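Local coordinates for RNA-binding protein RO60 (Deinococcus radiodurans, PDB 2NVO) that binds several small RNAs that accumulate during recovery from ultraviolet irradiation and contributes to the organism's resistance to that radiation, at residues I313-A318 / S396-R401; R364-L369 / L448-E453; M390-M395 / V495-T500; L513-F518 / N524-F529. All coordinates share one frame; numbering follows the deposited sequence.

Contact 1 is the interdomain one: it sets the start of helix 315-326, in the TROVE part, against helix 388-402 of the VWFA-like domain. Contacts 2, 3 and 4 lie within that second domain and reach the same central sheet. Contact 3 shares helix 388-402 with contact 1, their centres about 13 Å apart, and Leu316 CD1 meets Met395 SD at 3.5 Å. Strands 491-496 and 512-517 are neighbours in the sheet, so contacts 3 and 4 adjoin, with centres about 11 Å apart. Contact 2 lies farther off, about 18 Å between centres from both. Leu497 of contact 3 has its side chain about 11 Å from the bound calcium ion.

Contact 1 (I313-A318 / S396-R401); sequences IHPLDA and SLIALR
Ile398 meets both His314 and Pro315, and its CD1 does most of the touching. The helical turn before it begins at Ser396, whose backbone O accepts from Leu400 N, and Leu397 O likewise receives Arg401 N. Ile398 is directed toward the other segment, with CG1 anti to the carbonyl carbon (chi1 -70°) and the chain extended beyond it, which carries CD1 out to its partners. CD1 comes 3.3 Å from His314 CE1, an oblique approach to the imidazole, and 3.9 Å from Pro315 CG. This methyl bridges two domains: the helix it leaves belongs to the VWFA-like domain that closes the ring, while His314 and Pro315 open helix 315-326 of the TROVE horseshoe. The imidazole is also held by its capping bond. His314 is the N-cap, its ND1 accepting from Leu316 N at 3.1 Å, and His314 N donates to Asp317 OD2 at 2.9 Å, completing a capping box. Pro315 CD lies over one face of the same ring, offset toward its rim. Farther along, Arg401 NE bonds to Pro422 O, and the same side chain makes a cation-pi contact with Phe355, which also packs on Ile398 and Pro315.

Contact 2 (R364-L369 / L448-E453); sequences RHLLAL and LWAAQE
Leu366 lays one methyl, CD2, against both Trp449 and Ala450, joining inner strand 364-369 of the VWFA-like alpha/beta domain to helix 445-452 on one side of its sheet. The tight part is small and entirely apolar. Leu366 CG stands anti to the backbone N (chi1 -176°), and from there CD2 reaches the six-membered part of the indole at its edge, near the ring plane, 4.0 Å from Trp449 CE3. The two side chains cross at about a right angle. The same CD2 lies 4.2 Å from Ala450 CB. The flanking strands close in on Leu366, with Leu407 and Met409 from strand 405-411 and Phe460 from strand 459-464, and Phe460 also touches Ala450. Away from this buried centre the packing gives way to the surface. The helix ends at Gln452, whose N still bonds to Leu448 O, and both Gln452 and Glu453 are exposed, while Trp449 itself is partly so. Glu453 N nevertheless bonds to Trp449 O at 2.9 Å, and the acidic side chain curls back over the indole. Phe415 meets the tryptophan edge-to-face from elsewhere in the domain. On one face of the indole, offset toward its rim, Glu453 CG sits 3.4 Å above the ring plane.

Contact 3 (M390-M395 / V495-T500); sequences MAAAAM and VGLTAT
Leu497 holds its two methyls against a pair of consecutive alanines, Ala391 and Ala392. Both branches meet the first of them: Leu497 CD2 and CD1 each lie 4.2 Å from Ala391 CB, which is directed toward the leucine's segment. CD1 also reaches the second, 4.3 Å from Ala392 CB and at a similar distance from Ala392 N, and there it lies against the helix backbone as well as a methyl. With only single-carbon side chains at Ala391 and Ala392, the leucine comes close to the helix, and the nearest CA atoms, those of Ala391 and Leu497, are 8.0 Å apart.

The leucine's backbone sits just past the end of strand 491-496, in a type I turn from Gly496 to Ala499 closed by Ala499 N bonding to Gly496 O at 3.0 Å. On the helix side, Met395 N bonds to Ala391 O and Ala394 N to Met390 O. Tyr463, from strand 459-464, packs on Leu497, Ala392 and Met395, and Phe518 also touches Leu497. The side chain of Leu497 is about 10 Å from that of Ser374, a ligand of the bound calcium ion, so the contact does not itself touch the MIDAS-like metal site. A helix packed against the C-terminal end of a parallel strand in this way is how helices flank the central sheet of a VWFA-like domain.

Contact 4 (L513-F518 / N524-F529); sequences LDVVGF and NVMTAF
Strand 513-517 and helix 524-529 run almost exactly antiparallel, at 178°, with their axes 10.4 Å apart at closest approach, and Leu513 and Phe529 bring the nearest CA atoms together. These two carry the most intimate packing. Leu513 CB sits over the centre of one face of the Phe529 ring, 3.6 Å from the centroid and 8° off the ring normal, a well-formed CH-pi contact. The phenyl is carried there with its CG anti to the backbone N (chi1 170°). The leucine's CD2 runs back along the phenyl toward its root, 3.9 Å from Phe529 CG and equally close to Phe529 CB, and makes a looser touch with Val525 CG1.

Farther along the strand the partner is Met526. Val515 CG2 meets its CG at 4.0 Å, the two side chains crossing at about a right angle. Phe518, beyond the glycine that follows the strand's valines, comes at the sulfur with the edge of its ring: Phe518 CE1 lies 3.9 Å from Met526 SD, near the ring plane, a Met-aromatic contact. Val495 of the neighbouring strand packs on both Phe518 and Met526, while Leu50 of helix 40-50 touches Leu513 and Val525. A strand followed through a short connection by a helix that returns antiparallel across the sheet is the beta-alpha unit of a Rossmann-like VWFA domain, here its last strand and last helix.

Contact 1 (I313-A318 / S396-R401)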
loop_
_atom_site.group_PDB
_atom_site.type_symbol
_atom_site.label_atom_id
_atom_site.label_comp_id
_atom_site.label_asym_id
_atom_site.label_seq_id
_atom_site.Cartn_x
_atom_site.Cartn_y
_atom_site.Cartn_z
ATOM N N ILE A 313 11.506 4.792 -1.449
ATOM C CA ILE A 313 10.607 5.650 -2.217
ATOM C C ILE A 313 10.524 5.169 -3.657
ATOM O O ILE A 313 11.545 4.998 -4.332
ATOM C CB ILE A 313 11.043 7.138 -2.178
ATOM C CG1 ILE A 313 11.133 7.629 -0.727
ATOM C CG2 ILE A 313 10.070 8.009 -2.954
ATOM C CD1 ILE A 313 9.942 7.279 0.113
ATOM N N HIS A 314 9.299 4.918 -4.110
ATOM C CA HIS A 314 9.064 4.453 -5.459
ATOM C C HIS A 314 8.958 5.702 -6.320
ATOM O O HIS A 314 8.542 6.737 -5.832
ATOM C CB HIS A 314 7.762 3.661 -5.497
ATOM C CG HIS A 314 7.525 2.945 -6.788
ATOM N ND1 HIS A 314 6.942 3.554 -7.876
ATOM C CD2 HIS A 314 7.788 1.671 -7.160
ATOM C CE1 HIS A 314 6.842 2.679 -8.861
ATOM N NE2 HIS A 314 7.356 1.535 -8.457
ATOM N N PRO A 315 9.361 5.619 -7.592
ATOM C CA PRO A 315 9.253 6.812 -8.432
ATOM C C PRO A 315 7.828 7.412 -8.441
ATOM O O PRO A 315 7.695 8.627 -8.414
ATOM C CB PRO A 315 9.677 6.306 -9.818
ATOM C CG PRO A 315 10.554 5.120 -9.529
ATOM C CD PRO A 315 9.958 4.478 -8.306
ATOM N N LEU A 316 6.795 6.571 -8.466
ATOM C CA LEU A 316 5.407 7.044 -8.396
ATOM C C LEU A 316 5.074 7.769 -7.083
ATOM O O LEU A 316 4.181 8.615 -7.041
ATOM C CB LEU A 316 4.437 5.881 -8.613
ATOM C CG LEU A 316 4.409 5.371 -10.046
ATOM C CD1 LEU A 316 3.463 4.178 -10.148
ATOM C CD2 LEU A 316 3.979 6.504 -10.974
ATOM N N ASP A 317 5.766 7.417 -6.008
ATOM C CA ASP A 317 5.638 8.143 -4.749
ATOM C C ASP A 317 6.089 9.581 -4.946
ATOM O O ASP A 317 5.452 10.507 -4.458
ATOM C CB ASP A 317 6.504 7.508 -3.660
ATOM C CG ASP A 317 5.968 6.178 -3.179
ATOM O OD1 ASP A 317 4.742 5.954 -3.305
ATOM O OD2 ASP A 317 6.776 5.357 -2.662
ATOM N N ALA A 318 7.193 9.767 -5.670
ATOM C CA ALA A 318 7.688 11.102 -5.907
ATOM C C ALA A 318 6.781 11.829 -6.893
ATOM O O ALA A 318 6.525 13.012 -6.739
ATOM C CB ALA A 318 9.146 11.069 -6.415
ATOM N N SER A 396 6.279 2.544 -17.872
ATOM C CA SER A 396 7.079 2.123 -19.031
ATOM C C SER A 396 8.551 2.462 -18.804
ATOM O O SER A 396 9.426 1.608 -18.967
ATOM C CB SER A 396 6.599 2.816 -20.302
ATOM O OG SER A 396 5.329 2.323 -20.711
ATOM N N LEU A 397 8.812 3.702 -18.396
ATOM C CA LEU A 397 10.171 4.121 -18.064
ATOM C C LEU A 397 10.794 3.225 -16.995
ATOM O O LEU A 397 11.962 2.794 -17.122
ATOM C CB LEU A 397 10.207 5.570 -17.621
ATOM C CG LEU A 397 9.962 6.568 -18.743
ATOM C CD1 LEU A 397 9.920 7.954 -18.143
ATOM C CD2 LEU A 397 11.060 6.446 -19.848
ATOM N N ILE A 398 10.021 2.941 -15.956
ATOM C CA ILE A 398 10.454 1.997 -14.918
ATOM C C ILE A 398 10.860 0.633 -15.464
ATOM O O ILE A 398 11.940 0.129 -15.131
ATOM C CB ILE A 398 9.391 1.818 -13.820
ATOM C CG1 ILE A 398 9.298 3.096 -12.987
ATOM C CG2 ILE A 398 9.749 0.641 -12.921
ATOM C CD1 ILE A 398 8.256 3.067 -11.855
ATOM N N ALA A 399 9.994 0.021 -16.274
ATOM C CA ALA A 399 10.310 -1.264 -16.900
ATOM C C ALA A 399 11.574 -1.168 -17.761
ATOM O O ALA A 399 12.513 -1.952 -17.586
ATOM C CB ALA A 399 9.145 -1.774 -17.721
ATOM N N LEU A 400 11.593 -0.195 -18.669
ATOM C CA LEU A 400 12.728 0.002 -19.559
ATOM C C LEU A 400 14.047 0.145 -18.805
ATOM O O LEU A 400 15.065 -0.381 -19.237
ATOM C CB LEU A 400 12.480 1.187 -20.488
ATOM C CG LEU A 400 11.439 0.846 -21.562
ATOM C CD1 LEU A 400 10.804 2.087 -22.159
ATOM C CD2 LEU A 400 12.044 -0.045 -22.659
ATOM N N ARG A 401 14.016 0.822 -17.665
ATOM C CA ARG A 401 15.224 1.083 -16.900
ATOM C C ARG A 401 15.599 -0.014 -15.892
ATOM O O ARG A 401 16.724 -0.033 -15.414
ATOM C CB ARG A 401 15.132 2.445 -16.188
ATOM C CG ARG A 401 15.186 3.626 -17.155
ATOM C CD ARG A 401 15.243 4.984 -16.450
ATOM N NE ARG A 401 14.960 6.058 -17.409
ATOM C CZ ARG A 401 14.504 7.269 -17.101
ATOM N NH1 ARG A 401 14.279 7.595 -15.835
ATOM N NH2 ARG A 401 14.258 8.156 -18.067
#

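Contact 2 (R364-L369 / L448-E453)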
loop_
_atom_site.group_PDB
_atom_site.type_symbol
_atom_site.label_atom_id
_atom_site.label_comp_id
_atom_site.label_asym_id
_atom_site.label_seq_id
_atom_site.Cartn_x
_atom_site.Cartn_y
_atom_site.Cartn_z
ATOM N N ARG A 364 11.306 -10.643 -18.812
ATOM C CA ARG A 364 11.286 -9.897 -20.051
ATOM C C ARG A 364 9.858 -9.439 -20.295
ATOM O O ARG A 364 8.950 -10.247 -20.391
ATOM C CB ARG A 364 11.806 -10.751 -21.203
ATOM C CG ARG A 364 13.226 -11.274 -20.928
ATOM C CD ARG A 364 13.643 -12.283 -21.963
ATOM N NE ARG A 364 13.364 -11.778 -23.297
ATOM C CZ ARG A 364 14.136 -10.925 -23.966
ATOM N NH1 ARG A 364 15.275 -10.472 -23.438
ATOM N NH2 ARG A 364 13.765 -10.535 -25.180
ATOM N N HIS A 365 9.678 -8.131 -20.373
ATOM C CA HIS A 365 8.337 -7.532 -20.399
ATOM C C HIS A 365 8.016 -7.009 -21.776
ATOM O O HIS A 365 8.898 -6.505 -22.466
ATOM C CB HIS A 365 8.272 -6.349 -19.405
ATOM C CG HIS A 365 8.136 -6.762 -17.975
ATOM N ND1 HIS A 365 7.106 -6.327 -17.168
ATOM C CD2 HIS A 365 8.895 -7.582 -17.204
ATOM C CE1 HIS A 365 7.231 -6.860 -15.965
ATOM N NE2 HIS A 365 8.311 -7.623 -15.962
ATOM N N LEU A 366 6.745 -7.113 -22.171
ATOM C CA LEU A 366 6.234 -6.385 -23.316
ATOM C C LEU A 366 5.068 -5.557 -22.766
ATOM O O LEU A 366 4.104 -6.118 -22.252
ATOM C CB LEU A 366 5.723 -7.336 -24.394
ATOM C CG LEU A 366 5.243 -6.725 -25.705
ATOM C CD1 LEU A 366 6.335 -5.962 -26.373
ATOM C CD2 LEU A 366 4.687 -7.793 -26.682
ATOM N N LEU A 367 5.185 -4.241 -22.864
ATOM C CA LEU A 367 4.176 -3.327 -22.302
ATOM C C LEU A 367 3.377 -2.799 -23.478
ATOM O O LEU A 367 3.946 -2.274 -24.422
ATOM C CB LEU A 367 4.841 -2.170 -21.541
ATOM C CG LEU A 367 5.014 -2.222 -20.017
ATOM C CD1 LEU A 367 5.740 -3.482 -19.582
ATOM C CD2 LEU A 367 5.719 -0.966 -19.494
ATOM N N ALA A 368 2.070 -3.008 -23.450
ATOM C CA ALA A 368 1.201 -2.553 -24.524
ATOM C C ALA A 368 0.314 -1.437 -23.941
ATOM O O ALA A 368 -0.496 -1.684 -23.059
ATOM C CB ALA A 368 0.373 -3.703 -25.012
ATOM N N LEU A 369 0.534 -0.222 -24.422
ATOM C CA LEU A 369 -0.125 0.971 -23.928
ATOM C C LEU A 369 -1.287 1.368 -24.826
ATOM O O LEU A 369 -1.146 1.468 -26.039
ATOM C CB LEU A 369 0.869 2.135 -23.897
ATOM C CG LEU A 369 1.780 2.315 -22.695
ATOM C CD1 LEU A 369 2.219 0.974 -22.116
ATOM C CD2 LEU A 369 2.954 3.229 -22.999
ATOM N N LEU A 448 -0.771 -12.249 -29.289
ATOM C CA LEU A 448 -0.819 -12.748 -30.654
ATOM C C LEU A 448 0.367 -12.178 -31.446
ATOM O O LEU A 448 1.058 -12.904 -32.166
ATOM C CB LEU A 448 -2.145 -12.370 -31.311
ATOM C CG LEU A 448 -3.452 -12.885 -30.706
ATOM C CD1 LEU A 448 -4.624 -12.208 -31.388
ATOM C CD2 LEU A 448 -3.593 -14.422 -30.826
ATOM N N TRP A 449 0.613 -10.878 -31.302
ATOM C CA TRP A 449 1.684 -10.222 -32.032
ATOM C C TRP A 449 3.047 -10.821 -31.704
ATOM O O TRP A 449 3.834 -11.094 -32.602
ATOM C CB TRP A 449 1.705 -8.724 -31.745
ATOM C CG TRP A 449 2.819 -7.979 -32.445
ATOM C CD1 TRP A 449 2.801 -7.485 -33.722
ATOM C CD2 TRP A 449 4.088 -7.605 -31.889
ATOM N NE1 TRP A 449 3.981 -6.843 -34.000
ATOM C CE2 TRP A 449 4.794 -6.908 -32.900
ATOM C CE3 TRP A 449 4.708 -7.814 -30.645
ATOM C CZ2 TRP A 449 6.087 -6.420 -32.710
ATOM C CZ3 TRP A 449 5.999 -7.319 -30.452
ATOM C CH2 TRP A 449 6.672 -6.620 -31.478
ATOM N N ALA A 450 3.326 -11.010 -30.418
ATOM C CA ALA A 450 4.629 -11.524 -30.000
ATOM C C ALA A 450 4.875 -12.929 -30.565
ATOM O O ALA A 450 5.998 -13.257 -30.958
ATOM C CB ALA A 450 4.757 -11.537 -28.478
ATOM N N ALA A 451 3.836 -13.753 -30.594
ATOM C CA ALA A 451 3.976 -15.120 -31.123
ATOM C C ALA A 451 4.259 -15.086 -32.620
ATOM O O ALA A 451 5.142 -15.794 -33.114
ATOM C CB ALA A 451 2.740 -15.939 -30.835
ATOM N N GLN A 452 3.512 -14.244 -33.330
ATOM C CA GLN A 452 3.744 -13.977 -34.742
ATOM C C GLN A 452 5.181 -13.518 -35.011
ATOM O O GLN A 452 5.801 -13.912 -36.003
ATOM C CB GLN A 452 2.756 -12.916 -35.227
ATOM C CG GLN A 452 2.837 -12.605 -36.711
ATOM C CD GLN A 452 1.614 -11.849 -37.219
ATOM O OE1 GLN A 452 0.782 -11.381 -36.437
ATOM N NE2 GLN A 452 1.502 -11.730 -38.538
ATOM N N GLU A 453 5.711 -12.676 -34.132
ATOM C CA GLU A 453 7.068 -12.163 -34.298
ATOM C C GLU A 453 8.113 -13.077 -33.652
ATOM O O GLU A 453 9.282 -12.749 -33.634
ATOM C CB GLU A 453 7.188 -10.741 -33.725
ATOM C CG GLU A 453 6.194 -9.721 -34.318
ATOM C CD GLU A 453 6.200 -9.685 -35.845
ATOM O OE1 GLU A 453 7.273 -9.450 -36.439
ATOM O OE2 GLU A 453 5.121 -9.885 -36.457
#

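Contact 3 (M390-M395 / V495-T500)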
loop_
_atom_site.group_PDB
_atom_site.type_symbol
_atom_site.label_atom_id
_atom_site.label_comp_id
_atom_site.label_asym_id
_atom_site.label_seq_id
_atom_site.Cartn_x
_atom_site.Cartn_y
_atom_site.Cartn_z
ATOM N N MET A 390 0.063 9.548 -18.252
ATOM C CA MET A 390 1.229 9.823 -17.417
ATOM C C MET A 390 1.640 8.593 -16.604
ATOM O O MET A 390 2.827 8.256 -16.528
ATOM C CB MET A 390 0.957 11.020 -16.504
ATOM C CG MET A 390 2.176 11.485 -15.719
ATOM S SD MET A 390 1.792 12.803 -14.550
ATOM C CE MET A 390 1.240 14.103 -15.654
ATOM N N ALA A 391 0.666 7.930 -15.984
ATOM C CA ALA A 391 0.960 6.760 -15.160
ATOM C C ALA A 391 1.609 5.641 -15.979
ATOM O O ALA A 391 2.606 5.040 -15.545
ATOM C CB ALA A 391 -0.298 6.247 -14.455
ATOM N N ALA A 392 1.027 5.345 -17.139
ATOM C CA ALA A 392 1.525 4.307 -18.027
ATOM C C ALA A 392 2.935 4.630 -18.577
ATOM O O ALA A 392 3.781 3.726 -18.740
ATOM C CB ALA A 392 0.531 4.063 -19.176
ATOM N N ALA A 393 3.170 5.908 -18.877
ATOM C CA ALA A 393 4.486 6.354 -19.326
ATOM C C ALA A 393 5.520 6.214 -18.234
ATOM O O ALA A 393 6.670 5.814 -18.510
ATOM C CB ALA A 393 4.445 7.799 -19.853
ATOM N N ALA A 394 5.127 6.553 -17.001
ATOM C CA ALA A 394 5.982 6.373 -15.827
ATOM C C ALA A 394 6.362 4.891 -15.645
ATOM O O ALA A 394 7.551 4.553 -15.485
ATOM C CB ALA A 394 5.283 6.920 -14.546
ATOM N N MET A 395 5.357 4.009 -15.705
ATOM C CA MET A 395 5.582 2.576 -15.530
ATOM C C MET A 395 6.424 1.990 -16.675
ATOM O O MET A 395 7.182 1.052 -16.469
ATOM C CB MET A 395 4.254 1.814 -15.411
ATOM C CG MET A 395 3.460 2.123 -14.119
ATOM S SD MET A 395 4.402 1.824 -12.597
ATOM C CE MET A 395 4.642 0.064 -12.641
ATOM N N VAL A 495 -4.030 -3.731 -16.618
ATOM C CA VAL A 495 -4.205 -2.640 -15.685
ATOM C C VAL A 495 -5.243 -1.632 -16.206
ATOM O O VAL A 495 -5.008 -0.951 -17.197
ATOM C CB VAL A 495 -2.870 -1.915 -15.438
ATOM C CG1 VAL A 495 -3.065 -0.836 -14.327
ATOM C CG2 VAL A 495 -1.820 -2.908 -15.009
ATOM N N GLY A 496 -6.393 -1.573 -15.546
ATOM C CA GLY A 496 -7.358 -0.515 -15.802
ATOM C C GLY A 496 -7.120 0.590 -14.818
ATOM O O GLY A 496 -7.674 0.567 -13.709
ATOM N N LEU A 497 -6.292 1.557 -15.215
ATOM C CA LEU A 497 -5.770 2.573 -14.303
ATOM C C LEU A 497 -6.861 3.409 -13.612
ATOM O O LEU A 497 -6.678 3.851 -12.494
ATOM C CB LEU A 497 -4.772 3.504 -15.017
ATOM C CG LEU A 497 -3.430 2.856 -15.390
ATOM C CD1 LEU A 497 -2.798 3.643 -16.542
ATOM C CD2 LEU A 497 -2.488 2.719 -14.195
ATOM N N THR A 498 -7.984 3.616 -14.286
ATOM C CA THR A 498 -9.119 4.325 -13.681
ATOM C C THR A 498 -10.389 3.470 -13.695
ATOM O O THR A 498 -11.486 4.001 -13.609
ATOM C CB THR A 498 -9.435 5.627 -14.447
ATOM O OG1 THR A 498 -9.636 5.318 -15.834
ATOM C CG2 THR A 498 -8.294 6.628 -14.309
ATOM N N ALA A 499 -10.231 2.153 -13.814
ATOM C CA ALA A 499 -11.352 1.233 -13.886
ATOM C C ALA A 499 -11.995 1.033 -12.514
ATOM O O ALA A 499 -11.347 1.170 -11.486
ATOM C CB ALA A 499 -10.899 -0.109 -14.446
ATOM N N THR A 500 -13.279 0.716 -12.498
ATOM C CA THR A 500 -13.933 0.325 -11.251
ATOM C C THR A 500 -14.221 -1.182 -11.310
ATOM O O THR A 500 -14.227 -1.863 -10.289
ATOM C CB THR A 500 -15.238 1.135 -10.996
ATOM O OG1 THR A 500 -16.109 0.974 -12.104
ATOM C CG2 THR A 500 -14.933 2.625 -10.837
#

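Contact 4 (L513-F518 / N524-F529)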
loop_
_atom_site.group_PDB
_atom_site.type_symbol
_atom_site.label_atom_id
_atom_site.label_comp_id
_atom_site.label_asym_id
_atom_site.label_seq_id
_atom_site.Cartn_x
_atom_site.Cartn_y
_atom_site.Cartn_z
ATOM N N LEU A 513 -3.631 -11.687 -14.299
ATOM C CA LEU A 513 -3.947 -10.781 -13.194
ATOM C C LEU A 513 -4.620 -9.530 -13.746
ATOM O O LEU A 513 -4.113 -8.933 -14.689
ATOM C CB LEU A 513 -2.663 -10.360 -12.477
ATOM C CG LEU A 513 -2.872 -9.336 -11.352
ATOM C CD1 LEU A 513 -3.588 -10.003 -10.216
ATOM C CD2 LEU A 513 -1.532 -8.742 -10.879
ATOM N N ASP A 514 -5.748 -9.148 -13.160
ATOM C CA ASP A 514 -6.403 -7.877 -13.467
ATOM C C ASP A 514 -6.135 -6.931 -12.301
ATOM O O ASP A 514 -6.347 -7.290 -11.137
ATOM C CB ASP A 514 -7.921 -8.063 -13.592
ATOM C CG ASP A 514 -8.334 -8.782 -14.861
ATOM O OD1 ASP A 514 -7.504 -8.931 -15.785
ATOM O OD2 ASP A 514 -9.508 -9.185 -14.948
ATOM N N VAL A 515 -5.667 -5.731 -12.614
ATOM C CA VAL A 515 -5.485 -4.684 -11.623
ATOM C C VAL A 515 -6.529 -3.629 -11.921
ATOM O O VAL A 515 -6.496 -2.980 -12.975
ATOM C CB VAL A 515 -4.110 -4.041 -11.737
ATOM C CG1 VAL A 515 -3.950 -2.893 -10.705
ATOM C CG2 VAL A 515 -3.003 -5.112 -11.589
ATOM N N VAL A 516 -7.457 -3.469 -10.990
ATOM C CA VAL A 516 -8.580 -2.564 -11.176
ATOM C C VAL A 516 -8.281 -1.292 -10.388
ATOM O O VAL A 516 -8.239 -1.304 -9.163
ATOM C CB VAL A 516 -9.884 -3.207 -10.660
ATOM C CG1 VAL A 516 -11.089 -2.291 -10.939
ATOM C CG2 VAL A 516 -10.089 -4.563 -11.318
ATOM N N GLY A 517 -8.070 -0.198 -11.100
ATOM C CA GLY A 517 -7.590 1.028 -10.492
ATOM C C GLY A 517 -6.088 0.973 -10.307
ATOM O O GLY A 517 -5.387 0.151 -10.913
ATOM N N PHE A 518 -5.576 1.875 -9.484
ATOM C CA PHE A 518 -4.163 1.886 -9.176
ATOM C C PHE A 518 -3.984 2.520 -7.822
ATOM O O PHE A 518 -4.838 3.277 -7.368
ATOM C CB PHE A 518 -3.361 2.665 -10.224
ATOM C CG PHE A 518 -2.035 2.033 -10.573
ATOM C CD1 PHE A 518 -1.986 0.768 -11.117
ATOM C CD2 PHE A 518 -0.837 2.718 -10.387
ATOM C CE1 PHE A 518 -0.767 0.171 -11.453
ATOM C CE2 PHE A 518 0.394 2.131 -10.738
ATOM C CZ PHE A 518 0.421 0.859 -11.271
ATOM N N ASN A 524 4.271 -3.178 -6.729
ATOM C CA ASN A 524 4.879 -4.313 -6.039
ATOM C C ASN A 524 4.075 -5.611 -6.209
ATOM O O ASN A 524 4.633 -6.708 -6.324
ATOM C CB ASN A 524 5.094 -3.967 -4.563
ATOM C CG ASN A 524 6.248 -2.992 -4.363
ATOM O OD1 ASN A 524 6.421 -2.421 -3.285
ATOM N ND2 ASN A 524 7.045 -2.807 -5.399
ATOM N N VAL A 525 2.763 -5.483 -6.233
ATOM C CA VAL A 525 1.907 -6.640 -6.481
ATOM C C VAL A 525 2.154 -7.166 -7.899
ATOM O O VAL A 525 2.237 -8.374 -8.114
ATOM C CB VAL A 525 0.425 -6.310 -6.239
ATOM C CG1 VAL A 525 -0.507 -7.383 -6.845
ATOM C CG2 VAL A 525 0.166 -6.153 -4.751
ATOM N N MET A 526 2.299 -6.256 -8.862
ATOM C CA MET A 526 2.471 -6.672 -10.248
ATOM C C MET A 526 3.802 -7.376 -10.399
ATOM O O MET A 526 3.912 -8.380 -11.090
ATOM C CB MET A 526 2.386 -5.478 -11.201
ATOM C CG MET A 526 0.953 -4.953 -11.383
ATOM S SD MET A 526 0.874 -3.317 -12.131
ATOM C CE MET A 526 1.494 -3.655 -13.725
ATOM N N THR A 527 4.814 -6.832 -9.738
ATOM C CA THR A 527 6.143 -7.425 -9.775
ATOM C C THR A 527 6.120 -8.794 -9.102
ATOM O O THR A 527 6.685 -9.750 -9.616
ATOM C CB THR A 527 7.161 -6.519 -9.066
ATOM O OG1 THR A 527 7.259 -5.280 -9.777
ATOM C CG2 THR A 527 8.536 -7.186 -9.017
ATOM N N ALA A 528 5.473 -8.885 -7.946
ATOM C CA ALA A 528 5.401 -10.162 -7.236
ATOM C C ALA A 528 4.698 -11.194 -8.098
ATOM O O ALA A 528 5.112 -12.348 -8.174
ATOM C CB ALA A 528 4.680 -10.001 -5.907
ATOM N N PHE A 529 3.617 -10.773 -8.752
ATOM C CA PHE A 529 2.882 -11.657 -9.652
ATOM C C PHE A 529 3.764 -12.134 -10.811
ATOM O O PHE A 529 3.771 -13.319 -11.154
ATOM C CB PHE A 529 1.637 -10.942 -10.189
ATOM C CG PHE A 529 0.942 -11.683 -11.291
ATOM C CD1 PHE A 529 1.118 -11.305 -12.606
ATOM C CD2 PHE A 529 0.118 -12.759 -11.011
ATOM C CE1 PHE A 529 0.479 -11.971 -13.631
ATOM C CE2 PHE A 529 -0.526 -13.442 -12.037
ATOM C CZ PHE A 529 -0.334 -13.050 -13.354
#